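Ubiquitin-activating enzyme E1-like (Saccharomyces cerevisiae, PDB 3ONH) activates the ubiquitin-like protein SMT3 (SUMO) together with AOS1, this chain being its ubiquitin-fold domain, which engages the E2 enzyme Ubc9. Local coordinates at residues A[23-28]-A[102-107]; A[33-38]-A[109-114]; A[41-46]-A[66-71]; A[75-80]-A[86-91]. All blocks are in the same frame, centred on the assembly; numbering follows the deposited sequence.

Contact 1: A[23-28]-A[102-107]; sequences SDFVVL and NTCSLP
Helix 22-33 brings Phe25 and Leu28, one turn apart, against strand 104-105 and Leu106. The backbones stay well separated: the CA atoms of Phe25 and Cys104 are 9.6 Å apart, and those of Leu28 and Leu106 8.7 Å, so the gap is bridged mainly by side chains. This is the helix-on-sheet packing of the ubiquitin-like beta-grasp fold, seen where the helix meets the end of the sheet formed by strands 6-12 and 104-105. Leu28 serves both partners, one methyl each. Leu28 CD2 meets Leu106 CD1 tip to tip at 3.6 Å, while Leu28 CD1 lies 3.9 Å from Cys104 SG. The sulfur is carried toward the helix because it stands anti to the Cys104 backbone N (chi1 177°), on a CB that already points that way; Ser105, between the two contact residues, turns its side chain to the other side of the strand. Ile10 and Leu12 of strand 6-12 extend the apolar cluster, touching Leu106 and Cys104 respectively, and Met20 packs on both Phe25 and Leu28. Ile29 and Tyr33 extend the helix side of Leu106's surroundings. Phe25 touches the strand more lightly than Leu28: its ring turns an edge to Cys104, with Phe25 CE1 4.2 Å from Cys104 SG and the sulfur near the ring plane.

Contact 2: A[33-38]-A[109-114]; sequences YSYPQD and VEVPLI
Tyr33 and Val111 are the nearest backbone neighbours, with CA atoms 6.4 Å apart, where the chain leaves helix 22-33 and passes the irregular segment leading into strand 113-115. Val111 divides its methyls between two tyrosines: chi1 of -177° sets CG1 anti to the backbone N and CG2 beside it. Val111 CG2 sits 3.9 Å from Tyr33 CD1, and Val111 CG1 lies 3.9 Å from Tyr35 OH; both pairs of side chains cross at about a right angle. The Tyr33 ring also reaches Val109, whose carbonyl O lies at the ring edge, 4.1 Å from Tyr33 CD1. Tyr33 OH hydrogen-bonds to Pro107 O, fixing the far end of the ring. A serine in place of Tyr33 would probably open a gap beside Val109 and Val111 and leave Pro107 O without its hydroxyl partner. Ser34, with positive phi (67°), leaves the helical path, and Tyr35 follows to meet the other methyl of Val111; Tyr35 OH makes a weak hydrogen bond to Lys87 O. The two tyrosines join the end of the helix and the loop after it to the extended stretch preceding strand 113-115, at the helix end of the hydrophobic core of a ubiquitin-like beta-grasp domain.

Contact 3: A[41-46]-A[66-71]; sequences LLDASN and INLGNG
Asp43 and Leu68 make the closest approach between the end of strand 39-43 and the long loop that leads to strand 73-78, two neighbouring elements of the ubiquitin-like beta-grasp fold. Packing between them is slight: Leu68 CD2 lies 3.7 Å from Asp43 OD2, the two side chains sliding past each other in opposite directions, while the leucine also touches Leu50, Leu63 and Ile74. Charge does more. Asp43 OD2 forms a salt bridge with Arg48 NH2, and Arg48 also gives NE to Asn46 OD1 and NH1 to Ile66 O, so one guanidinium ties both segments together. It probably also offsets the closeness of Asp43 OD2 and Asn46 OD1, two acceptors 3.0 Å apart. Within the turn, Asp43 CG is anti to the backbone N (chi1 -172°), which sets the carboxylate beside its own carbonyl, where Asp43 OD1 receives weak hydrogen bonds from Ser45 N, at 2.9 Å in the manner of an Asx turn, and from Ser45 OG, at 3.0 Å. Ser45 OG is hydrogen-bonded to Ile73 N as well. A water bridges the segments, accepting from Asn46 ND2 at 2.6 Å and donating to Asn67 O at 3.2 Å.

Contact 4: A[75-80]-A[86-91]; sequences LFSDEE and RKAIEL
Phe76 and Ile89 face each other as an antiparallel hydrogen-bonded pair. Phe76 N donates to Ile89 O at 3.0 Å, and Ile89 N returns a bond to Phe76 O at 3.2 Å. Their side chains share one face of the sheet, with CB of Phe76 3.9 Å from CG2 of Ile89. On the other face the non-hydrogen-bonded pair Leu75 and Glu90 crosses obliquely, Leu75 CD1 resting 3.5 Å from Glu90 CG, and the same methyl also reaches Ala88 CB. Strands 73-78 and 84-95 form a beta hairpin within the beta-grasp sheet. Toward its turn the regular ladder gives way. Asp78 takes over with its side chain, CG anti to the backbone N (chi1 166°), and Asp78 OD2 accepts from Arg86 N at 3.0 Å, on the anti side and 31° out of the carboxylate plane. A water bridges the two backbones, accepting from Asp78 N at 2.9 Å and donating to Arg86 O at 2.6 Å. Asp78 OD1 holds Gly81 N in the turn; an alanine in place of Asp78 would probably leave the N-H groups of Arg86 and Gly81 without this acceptor and set the turn free to shift. Farther out, the bent Arg86 chain gives NE to Ser34 O and NH1 to Val111 O, Glu90 OE1 pairs with Arg7, and the Phe76 ring packs against Ile29 of helix 22-33.

After strand 6-12, helix 22-33 opens contact 1 and, at its end, contact 2. Strand 39-43 then opens contact 3, which the loop before strand 73-78 closes; contact 4 follows in series, its hairpin shutting a much shorter loop. Both lie within the two long loops. Contact 1 closes at 102-107 and contact 2 only at 109-114, so these two cross, binding successive parts of the helix region to successive parts of the C-terminal segment. Leu42 O probably hydrogen-bonds Leu75 N, joining contacts 3 and 4 through adjacent strands. Contacts 2 and 4 are closest, with centres about 7 Å apart, whereas contacts 2 and 3 lie on opposite sides of the chain's centre.

Contact 1: A[23-28]-A[102-107]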
loop_
_atom_site.group_PDB
_atom_site.type_symbol
_atom_site.label_atom_id
_atom_site.label_comp_id
_atom_site.label_asym_id
_atom_site.label_seq_id
_atom_site.Cartn_x
_atom_site.Cartn_y
_atom_site.Cartn_z
ATOM N N SER A 23 -8.237 3.333 -4.586
ATOM C CA SER A 23 -7.872 4.734 -4.739
ATOM C C SER A 23 -7.584 5.369 -3.386
ATOM O O SER A 23 -6.632 6.134 -3.241
ATOM C CB SER A 23 -8.982 5.503 -5.459
ATOM O OG SER A 23 -10.239 5.293 -4.840
ATOM N N ASP A 24 -8.413 5.051 -2.397
ATOM C CA ASP A 24 -8.242 5.607 -1.064
ATOM C C ASP A 24 -7.011 5.027 -0.378
ATOM O O ASP A 24 -6.309 5.722 0.348
ATOM C CB ASP A 24 -9.495 5.383 -0.217
ATOM C CG ASP A 24 -10.629 6.302 -0.615
ATOM O OD1 ASP A 24 -10.352 7.365 -1.203
ATOM O OD2 ASP A 24 -11.797 5.964 -0.340
ATOM N N PHE A 25 -6.752 3.750 -0.616
ATOM C CA PHE A 25 -5.606 3.095 -0.009
ATOM C C PHE A 25 -4.316 3.739 -0.494
ATOM O O PHE A 25 -3.382 3.963 0.283
ATOM C CB PHE A 25 -5.627 1.607 -0.339
ATOM C CG PHE A 25 -4.780 0.771 0.579
ATOM C CD1 PHE A 25 -5.038 0.739 1.938
ATOM C CD2 PHE A 25 -3.743 -0.000 0.078
ATOM C CE1 PHE A 25 -4.273 -0.035 2.784
ATOM C CE2 PHE A 25 -2.969 -0.777 0.922
ATOM C CZ PHE A 25 -3.238 -0.796 2.278
ATOM N N VAL A 26 -4.277 4.045 -1.786
ATOM C CA VAL A 26 -3.121 4.680 -2.402
ATOM C C VAL A 26 -2.815 6.080 -1.851
ATOM O O VAL A 26 -1.664 6.407 -1.545
ATOM C CB VAL A 26 -3.302 4.771 -3.921
ATOM C CG1 VAL A 26 -2.258 5.673 -4.524
ATOM C CG2 VAL A 26 -3.232 3.381 -4.536
ATOM N N VAL A 27 -3.839 6.913 -1.758
ATOM C CA VAL A 27 -3.709 8.227 -1.148
ATOM C C VAL A 27 -3.168 8.111 0.279
ATOM O O VAL A 27 -2.239 8.826 0.660
ATOM C CB VAL A 27 -5.065 8.955 -1.112
ATOM C CG1 VAL A 27 -4.893 10.361 -0.569
ATOM C CG2 VAL A 27 -5.682 8.992 -2.501
ATOM N N LEU A 28 -3.747 7.189 1.043
ATOM C CA LEU A 28 -3.384 6.948 2.437
ATOM C C LEU A 28 -1.900 6.657 2.591
ATOM O O LEU A 28 -1.219 7.242 3.427
ATOM C CB LEU A 28 -4.168 5.746 2.954
ATOM C CG LEU A 28 -4.601 5.693 4.419
ATOM C CD1 LEU A 28 -5.002 4.272 4.768
ATOM C CD2 LEU A 28 -3.504 6.174 5.344
ATOM N N ASN A 102 -13.788 -1.086 11.143
ATOM C CA ASN A 102 -13.253 0.060 10.430
ATOM C C ASN A 102 -11.905 0.483 10.990
ATOM O O ASN A 102 -11.653 1.663 11.214
ATOM C CB ASN A 102 -14.242 1.223 10.481
ATOM C CG ASN A 102 -15.591 0.857 9.898
ATOM O OD1 ASN A 102 -15.678 0.397 8.765
ATOM N ND2 ASN A 102 -16.646 1.051 10.674
ATOM N N THR A 103 -11.047 -0.500 11.226
ATOM C CA THR A 103 -9.679 -0.235 11.605
ATOM C C THR A 103 -8.818 -0.421 10.365
ATOM O O THR A 103 -8.913 -1.434 9.679
ATOM C CB THR A 103 -9.200 -1.191 12.714
ATOM O OG1 THR A 103 -10.094 -1.114 13.829
ATOM C CG2 THR A 103 -7.804 -0.826 13.177
ATOM N N CYS A 104 -8.013 0.585 10.059
ATOM C CA CYS A 104 -6.963 0.443 9.069
ATOM C C CYS A 104 -5.768 1.208 9.574
ATOM O O CYS A 104 -5.594 2.380 9.261
ATOM C CB CYS A 104 -7.388 0.991 7.714
ATOM S SG CYS A 104 -6.071 0.913 6.475
ATOM N N SER A 105 -4.946 0.540 10.370
ATOM C CA SER A 105 -3.846 1.202 11.046
ATOM C C SER A 105 -2.531 1.003 10.298
ATOM O O SER A 105 -2.013 -0.104 10.247
ATOM C CB SER A 105 -3.726 0.656 12.467
ATOM O OG SER A 105 -2.919 1.486 13.277
ATOM N N LEU A 106 -1.993 2.073 9.719
ATOM C CA LEU A 106 -0.704 1.995 9.046
ATOM C C LEU A 106 0.443 2.119 10.040
ATOM O O LEU A 106 0.391 2.916 10.969
ATOM C CB LEU A 106 -0.569 3.072 7.964
ATOM C CG LEU A 106 -1.464 2.980 6.724
ATOM C CD1 LEU A 106 -0.876 3.775 5.572
ATOM C CD2 LEU A 106 -1.653 1.551 6.304
ATOM N N PRO A 107 1.501 1.333 9.833
ATOM C CA PRO A 107 2.646 1.355 10.745
ATOM C C PRO A 107 3.421 2.673 10.703
ATOM O O PRO A 107 3.612 3.266 9.635
ATOM C CB PRO A 107 3.522 0.219 10.217
ATOM C CG PRO A 107 3.152 0.100 8.777
ATOM C CD PRO A 107 1.671 0.345 8.756
#

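Contact 2: A[33-38]-A[109-114]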
loop_
_atom_site.group_PDB
_atom_site.type_symbol
_atom_site.label_atom_id
_atom_site.label_comp_id
_atom_site.label_asym_id
_atom_site.label_seq_id
_atom_site.Cartn_x
_atom_site.Cartn_y
_atom_site.Cartn_z
ATOM N N TYR A 33 3.585 8.359 4.231
ATOM C CA TYR A 33 5.038 8.186 4.162
ATOM C C TYR A 33 5.738 9.153 3.205
ATOM O O TYR A 33 6.933 9.027 2.961
ATOM C CB TYR A 33 5.407 6.738 3.815
ATOM C CG TYR A 33 4.753 5.720 4.710
ATOM C CD1 TYR A 33 5.186 5.532 6.015
ATOM C CD2 TYR A 33 3.695 4.948 4.255
ATOM C CE1 TYR A 33 4.575 4.605 6.839
ATOM C CE2 TYR A 33 3.090 4.015 5.069
ATOM C CZ TYR A 33 3.533 3.849 6.358
ATOM O OH TYR A 33 2.920 2.926 7.167
ATOM N N SER A 34 4.991 10.106 2.658
ATOM C CA SER A 34 5.556 11.171 1.829
ATOM C C SER A 34 6.137 10.679 0.516
ATOM O O SER A 34 7.266 11.011 0.162
ATOM C CB SER A 34 6.606 11.957 2.611
ATOM O OG SER A 34 6.045 12.408 3.831
ATOM N N TYR A 35 5.366 9.870 -0.198
ATOM C CA TYR A 35 5.708 9.526 -1.567
ATOM C C TYR A 35 5.193 10.642 -2.464
ATOM O O TYR A 35 4.396 11.465 -2.028
ATOM C CB TYR A 35 5.089 8.185 -1.967
ATOM C CG TYR A 35 5.774 6.993 -1.353
ATOM C CD1 TYR A 35 6.884 6.417 -1.955
ATOM C CD2 TYR A 35 5.298 6.430 -0.182
ATOM C CE1 TYR A 35 7.513 5.328 -1.400
ATOM C CE2 TYR A 35 5.920 5.336 0.382
ATOM C CZ TYR A 35 7.029 4.796 -0.229
ATOM O OH TYR A 35 7.651 3.709 0.335
ATOM N N PRO A 36 5.661 10.682 -3.718
ATOM C CA PRO A 36 5.195 11.685 -4.680
ATOM C C PRO A 36 3.871 11.268 -5.306
ATOM O O PRO A 36 3.258 10.306 -4.855
ATOM C CB PRO A 36 6.284 11.675 -5.751
ATOM C CG PRO A 36 7.405 10.841 -5.193
ATOM C CD PRO A 36 6.777 9.891 -4.251
ATOM N N GLN A 37 3.435 11.974 -6.342
ATOM C CA GLN A 37 2.169 11.631 -6.976
ATOM C C GLN A 37 2.259 10.352 -7.794
ATOM O O GLN A 37 1.410 9.477 -7.683
ATOM C CB GLN A 37 1.675 12.784 -7.834
ATOM C CG GLN A 37 1.606 14.069 -7.058
ATOM C CD GLN A 37 1.084 13.864 -5.643
ATOM O OE1 GLN A 37 -0.114 13.994 -5.383
ATOM N NE2 GLN A 37 1.985 13.546 -4.718
ATOM N N ASP A 38 3.292 10.246 -8.615
ATOM C CA ASP A 38 3.487 9.060 -9.430
ATOM C C ASP A 38 4.061 7.931 -8.599
ATOM O O ASP A 38 5.195 8.009 -8.135
ATOM C CB ASP A 38 4.419 9.349 -10.596
ATOM C CG ASP A 38 3.843 10.339 -11.578
ATOM O OD1 ASP A 38 2.619 10.573 -11.534
ATOM O OD2 ASP A 38 4.619 10.878 -12.402
ATOM N N VAL A 109 6.599 3.966 10.365
ATOM C CA VAL A 109 7.896 3.523 9.868
ATOM C C VAL A 109 8.683 4.715 9.330
ATOM O O VAL A 109 8.101 5.697 8.870
ATOM C CB VAL A 109 7.731 2.509 8.716
ATOM C CG1 VAL A 109 9.086 2.126 8.144
ATOM C CG2 VAL A 109 6.972 1.287 9.180
ATOM N N GLU A 110 10.006 4.622 9.390
ATOM C CA GLU A 110 10.872 5.663 8.853
ATOM C C GLU A 110 11.204 5.360 7.402
ATOM O O GLU A 110 11.870 4.364 7.113
ATOM C CB GLU A 110 12.164 5.744 9.662
ATOM C CG GLU A 110 12.928 7.039 9.482
ATOM C CD GLU A 110 13.999 7.224 10.546
ATOM O OE1 GLU A 110 15.045 6.540 10.462
ATOM O OE2 GLU A 110 13.788 8.045 11.469
ATOM N N VAL A 111 10.725 6.213 6.495
ATOM C CA VAL A 111 10.956 6.036 5.067
ATOM C C VAL A 111 11.719 7.222 4.533
ATOM O O VAL A 111 11.149 8.279 4.289
ATOM C CB VAL A 111 9.649 5.898 4.276
ATOM C CG1 VAL A 111 9.957 5.635 2.826
ATOM C CG2 VAL A 111 8.807 4.774 4.842
ATOM N N PRO A 112 13.026 7.046 4.337
ATOM C CA PRO A 112 13.906 8.145 3.955
ATOM C C PRO A 112 13.917 8.370 2.450
ATOM O O PRO A 112 13.488 7.498 1.699
ATOM C CB PRO A 112 15.291 7.649 4.390
ATOM C CG PRO A 112 15.110 6.159 4.771
ATOM C CD PRO A 112 13.735 5.757 4.365
ATOM N N LEU A 113 14.397 9.532 2.029
ATOM C CA LEU A 113 14.793 9.736 0.651
ATOM C C LEU A 113 16.141 9.052 0.432
ATOM O O LEU A 113 17.012 9.094 1.301
ATOM C CB LEU A 113 14.930 11.223 0.342
ATOM C CG LEU A 113 13.672 12.083 0.263
ATOM C CD1 LEU A 113 14.054 13.445 -0.288
ATOM C CD2 LEU A 113 12.641 11.425 -0.627
ATOM N N ILE A 114 16.310 8.422 -0.724
ATOM C CA ILE A 114 17.577 7.791 -1.076
ATOM C C ILE A 114 17.892 8.055 -2.532
ATOM O O ILE A 114 17.005 8.349 -3.319
ATOM C CB ILE A 114 17.524 6.271 -0.876
ATOM C CG1 ILE A 114 16.356 5.686 -1.671
ATOM C CG2 ILE A 114 17.423 5.941 0.595
ATOM C CD1 ILE A 114 16.452 4.204 -1.893
#

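Contact 3: A[41-46]-A[66-71]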
loop_
_atom_site.group_PDB
_atom_site.type_symbol
_atom_site.label_atom_id
_atom_site.label_comp_id
_atom_site.label_asym_id
_atom_site.label_seq_id
_atom_site.Cartn_x
_atom_site.Cartn_y
_atom_site.Cartn_z
ATOM N N LEU A 41 2.077 0.433 -6.979
ATOM C CA LEU A 41 1.592 -0.480 -5.947
ATOM C C LEU A 41 1.486 -1.886 -6.520
ATOM O O LEU A 41 0.677 -2.155 -7.404
ATOM C CB LEU A 41 0.238 -0.024 -5.403
ATOM C CG LEU A 41 -0.228 -0.656 -4.085
ATOM C CD1 LEU A 41 -1.334 0.172 -3.457
ATOM C CD2 LEU A 41 -0.693 -2.089 -4.278
ATOM N N LEU A 42 2.314 -2.777 -5.997
ATOM C CA LEU A 42 2.396 -4.141 -6.482
ATOM C C LEU A 42 2.047 -5.124 -5.362
ATOM O O LEU A 42 2.389 -4.899 -4.205
ATOM C CB LEU A 42 3.816 -4.401 -6.978
ATOM C CG LEU A 42 4.194 -5.807 -7.428
ATOM C CD1 LEU A 42 3.871 -5.999 -8.891
ATOM C CD2 LEU A 42 5.671 -6.037 -7.185
ATOM N N ASP A 43 1.348 -6.201 -5.698
ATOM C CA ASP A 43 1.267 -7.330 -4.783
ATOM C C ASP A 43 2.619 -8.042 -4.859
ATOM O O ASP A 43 2.941 -8.670 -5.865
ATOM C CB ASP A 43 0.110 -8.272 -5.158
ATOM C CG ASP A 43 -0.137 -9.357 -4.107
ATOM O OD1 ASP A 43 0.780 -9.629 -3.312
ATOM O OD2 ASP A 43 -1.247 -9.940 -4.067
ATOM N N ALA A 44 3.434 -7.910 -3.819
ATOM C CA ALA A 44 4.745 -8.551 -3.829
ATOM C C ALA A 44 4.623 -10.066 -3.628
ATOM O O ALA A 44 5.503 -10.823 -4.035
ATOM C CB ALA A 44 5.672 -7.924 -2.790
ATOM N N SER A 45 3.531 -10.506 -3.005
ATOM C CA SER A 45 3.263 -11.935 -2.869
ATOM C C SER A 45 3.367 -12.583 -4.238
ATOM O O SER A 45 4.242 -13.413 -4.473
ATOM C CB SER A 45 1.864 -12.188 -2.296
ATOM O OG SER A 45 1.638 -11.443 -1.114
ATOM N N ASN A 46 2.485 -12.174 -5.149
ATOM C CA ASN A 46 2.376 -12.809 -6.464
ATOM C C ASN A 46 2.724 -11.907 -7.655
ATOM O O ASN A 46 2.321 -12.177 -8.788
ATOM C CB ASN A 46 0.983 -13.434 -6.641
ATOM C CG ASN A 46 -0.133 -12.507 -6.209
ATOM O OD1 ASN A 46 -0.059 -11.294 -6.407
ATOM N ND2 ASN A 46 -1.180 -13.074 -5.614
ATOM N N ILE A 66 -9.844 -6.876 -5.426
ATOM C CA ILE A 66 -8.653 -7.113 -6.236
ATOM C C ILE A 66 -7.805 -8.227 -5.632
ATOM O O ILE A 66 -6.636 -8.387 -5.958
ATOM C CB ILE A 66 -7.799 -5.850 -6.398
ATOM C CG1 ILE A 66 -7.267 -5.404 -5.044
ATOM C CG2 ILE A 66 -8.605 -4.744 -7.046
ATOM C CD1 ILE A 66 -6.515 -4.098 -5.095
ATOM N N ASN A 67 -8.419 -8.990 -4.742
ATOM C CA ASN A 67 -7.819 -10.195 -4.204
ATOM C C ASN A 67 -6.593 -9.984 -3.331
ATOM O O ASN A 67 -5.595 -10.693 -3.456
ATOM C CB ASN A 67 -7.505 -11.175 -5.325
ATOM C CG ASN A 67 -8.070 -12.533 -5.049
ATOM O OD1 ASN A 67 -8.949 -13.009 -5.764
ATOM N ND2 ASN A 67 -7.602 -13.158 -3.980
ATOM N N LEU A 68 -6.672 -8.997 -2.455
ATOM C CA LEU A 68 -5.687 -8.850 -1.402
ATOM C C LEU A 68 -6.335 -9.401 -0.150
ATOM O O LEU A 68 -7.549 -9.350 -0.015
ATOM C CB LEU A 68 -5.335 -7.383 -1.201
ATOM C CG LEU A 68 -4.638 -6.672 -2.357
ATOM C CD1 LEU A 68 -4.540 -5.186 -2.059
ATOM C CD2 LEU A 68 -3.266 -7.271 -2.607
ATOM N N GLY A 69 -5.541 -9.943 0.761
ATOM C CA GLY A 69 -6.094 -10.459 1.998
ATOM C C GLY A 69 -5.044 -10.638 3.072
ATOM O O GLY A 69 -3.917 -10.164 2.940
ATOM N N ASN A 70 -5.420 -11.321 4.142
ATOM C CA ASN A 70 -4.487 -11.560 5.231
ATOM C C ASN A 70 -3.204 -12.195 4.726
ATOM O O ASN A 70 -3.241 -13.211 4.042
ATOM C CB ASN A 70 -5.127 -12.456 6.280
ATOM C CG ASN A 70 -4.233 -12.682 7.461
ATOM O OD1 ASN A 70 -3.921 -11.752 8.195
ATOM N ND2 ASN A 70 -3.809 -13.923 7.654
ATOM N N GLY A 71 -2.066 -11.581 5.036
ATOM C CA GLY A 71 -0.786 -12.160 4.684
ATOM C C GLY A 71 -0.252 -11.671 3.359
ATOM O O GLY A 71 0.875 -11.983 2.982
HETATM O O HOH W 1 -3.334 -12.873 -4.119
#

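Contact 4: A[75-80]-A[86-91]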
loop_
_atom_site.group_PDB
_atom_site.type_symbol
_atom_site.label_atom_id
_atom_site.label_comp_id
_atom_site.label_asym_id
_atom_site.label_seq_id
_atom_site.Cartn_x
_atom_site.Cartn_y
_atom_site.Cartn_z
ATOM N N LEU A 75 4.042 -3.912 -2.153
ATOM C CA LEU A 75 5.238 -3.109 -2.354
ATOM C C LEU A 75 4.859 -1.768 -2.971
ATOM O O LEU A 75 4.303 -1.712 -4.062
ATOM C CB LEU A 75 6.242 -3.831 -3.252
ATOM C CG LEU A 75 7.515 -3.049 -3.548
ATOM C CD1 LEU A 75 8.408 -2.990 -2.319
ATOM C CD2 LEU A 75 8.254 -3.674 -4.706
ATOM N N PHE A 76 5.173 -0.688 -2.271
ATOM C CA PHE A 76 4.731 0.637 -2.667
ATOM C C PHE A 76 5.950 1.467 -3.024
ATOM O O PHE A 76 6.783 1.738 -2.159
ATOM C CB PHE A 76 3.985 1.278 -1.503
ATOM C CG PHE A 76 3.115 2.429 -1.896
ATOM C CD1 PHE A 76 1.762 2.243 -2.128
ATOM C CD2 PHE A 76 3.642 3.700 -2.015
ATOM C CE1 PHE A 76 0.948 3.305 -2.482
ATOM C CE2 PHE A 76 2.837 4.764 -2.368
ATOM C CZ PHE A 76 1.489 4.568 -2.605
ATOM N N SER A 77 6.055 1.859 -4.291
ATOM C CA SER A 77 7.260 2.486 -4.810
ATOM C C SER A 77 7.068 3.891 -5.383
ATOM O O SER A 77 5.976 4.269 -5.806
ATOM C CB SER A 77 7.882 1.604 -5.895
ATOM O OG SER A 77 8.214 0.327 -5.395
ATOM N N ASP A 78 8.170 4.638 -5.408
ATOM C CA ASP A 78 8.248 5.983 -5.984
ATOM C C ASP A 78 8.600 5.895 -7.471
ATOM O O ASP A 78 9.641 5.350 -7.842
ATOM C CB ASP A 78 9.303 6.795 -5.203
ATOM C CG ASP A 78 9.720 8.096 -5.898
ATOM O OD1 ASP A 78 9.652 8.190 -7.142
ATOM O OD2 ASP A 78 10.153 9.027 -5.184
ATOM N N GLU A 79 7.738 6.429 -8.326
ATOM C CA GLU A 79 7.946 6.289 -9.768
ATOM C C GLU A 79 8.221 7.609 -10.471
ATOM O O GLU A 79 8.359 7.649 -11.691
ATOM C CB GLU A 79 6.754 5.592 -10.428
ATOM C CG GLU A 79 6.518 4.169 -9.951
ATOM C CD GLU A 79 7.642 3.228 -10.342
ATOM O OE1 GLU A 79 8.389 3.548 -11.289
ATOM O OE2 GLU A 79 7.778 2.162 -9.704
ATOM N N GLU A 80 8.289 8.690 -9.707
ATOM C CA GLU A 80 8.672 9.975 -10.268
ATOM C C GLU A 80 10.193 9.965 -10.334
ATOM O O GLU A 80 10.792 10.400 -11.317
ATOM C CB GLU A 80 8.161 11.119 -9.394
ATOM C CG GLU A 80 7.785 12.375 -10.168
ATOM C CD GLU A 80 6.473 12.993 -9.699
ATOM O OE1 GLU A 80 5.643 12.267 -9.117
ATOM O OE2 GLU A 80 6.264 14.207 -9.924
ATOM N N ARG A 86 11.752 8.380 -2.730
ATOM C CA ARG A 86 11.321 7.918 -1.423
ATOM C C ARG A 86 11.552 6.408 -1.397
ATOM O O ARG A 86 11.086 5.695 -2.277
ATOM C CB ARG A 86 9.842 8.245 -1.196
ATOM C CG ARG A 86 9.305 7.838 0.166
ATOM C CD ARG A 86 9.958 8.624 1.288
ATOM N NE ARG A 86 9.743 10.055 1.129
ATOM C CZ ARG A 86 10.254 10.973 1.935
ATOM N NH1 ARG A 86 11.011 10.602 2.954
ATOM N NH2 ARG A 86 10.014 12.258 1.719
ATOM N N LYS A 87 12.289 5.925 -0.405
ATOM C CA LYS A 87 12.574 4.500 -0.302
ATOM C C LYS A 87 11.291 3.671 -0.342
ATOM O O LYS A 87 10.304 4.023 0.287
ATOM C CB LYS A 87 13.346 4.215 0.983
ATOM C CG LYS A 87 13.848 2.787 1.109
ATOM C CD LYS A 87 14.844 2.681 2.252
ATOM C CE LYS A 87 15.273 1.252 2.510
ATOM N NZ LYS A 87 16.076 1.168 3.755
ATOM N N ALA A 88 11.315 2.567 -1.083
ATOM C CA ALA A 88 10.136 1.718 -1.217
ATOM C C ALA A 88 9.803 1.071 0.115
ATOM O O ALA A 88 10.668 0.923 0.969
ATOM C CB ALA A 88 10.360 0.651 -2.288
ATOM N N ILE A 89 8.545 0.687 0.294
ATOM C CA ILE A 89 8.144 0.044 1.526
ATOM C C ILE A 89 7.324 -1.205 1.226
ATOM O O ILE A 89 6.494 -1.207 0.325
ATOM C CB ILE A 89 7.360 1.018 2.414
ATOM C CG1 ILE A 89 7.016 0.368 3.754
ATOM C CG2 ILE A 89 6.096 1.487 1.710
ATOM C CD1 ILE A 89 6.335 1.302 4.734
ATOM N N GLU A 90 7.593 -2.275 1.967
ATOM C CA GLU A 90 6.819 -3.499 1.863
ATOM C C GLU A 90 5.907 -3.575 3.059
ATOM O O GLU A 90 6.370 -3.660 4.194
ATOM C CB GLU A 90 7.722 -4.730 1.840
ATOM C CG GLU A 90 8.326 -5.038 0.479
ATOM C CD GLU A 90 8.720 -6.505 0.330
ATOM O OE1 GLU A 90 8.212 -7.335 1.111
ATOM O OE2 GLU A 90 9.530 -6.829 -0.564
ATOM N N LEU A 91 4.608 -3.535 2.800
ATOM C CA LEU A 91 3.615 -3.567 3.861
ATOM C C LEU A 91 2.870 -4.901 3.911
ATOM O O LEU A 91 2.242 -5.321 2.936
ATOM C CB LEU A 91 2.628 -2.405 3.711
ATOM C CG LEU A 91 3.222 -1.006 3.890
ATOM C CD1 LEU A 91 2.302 0.043 3.341
ATOM C CD2 LEU A 91 3.513 -0.745 5.347
HETATM O O HOH W 2 10.514 3.729 -3.923
#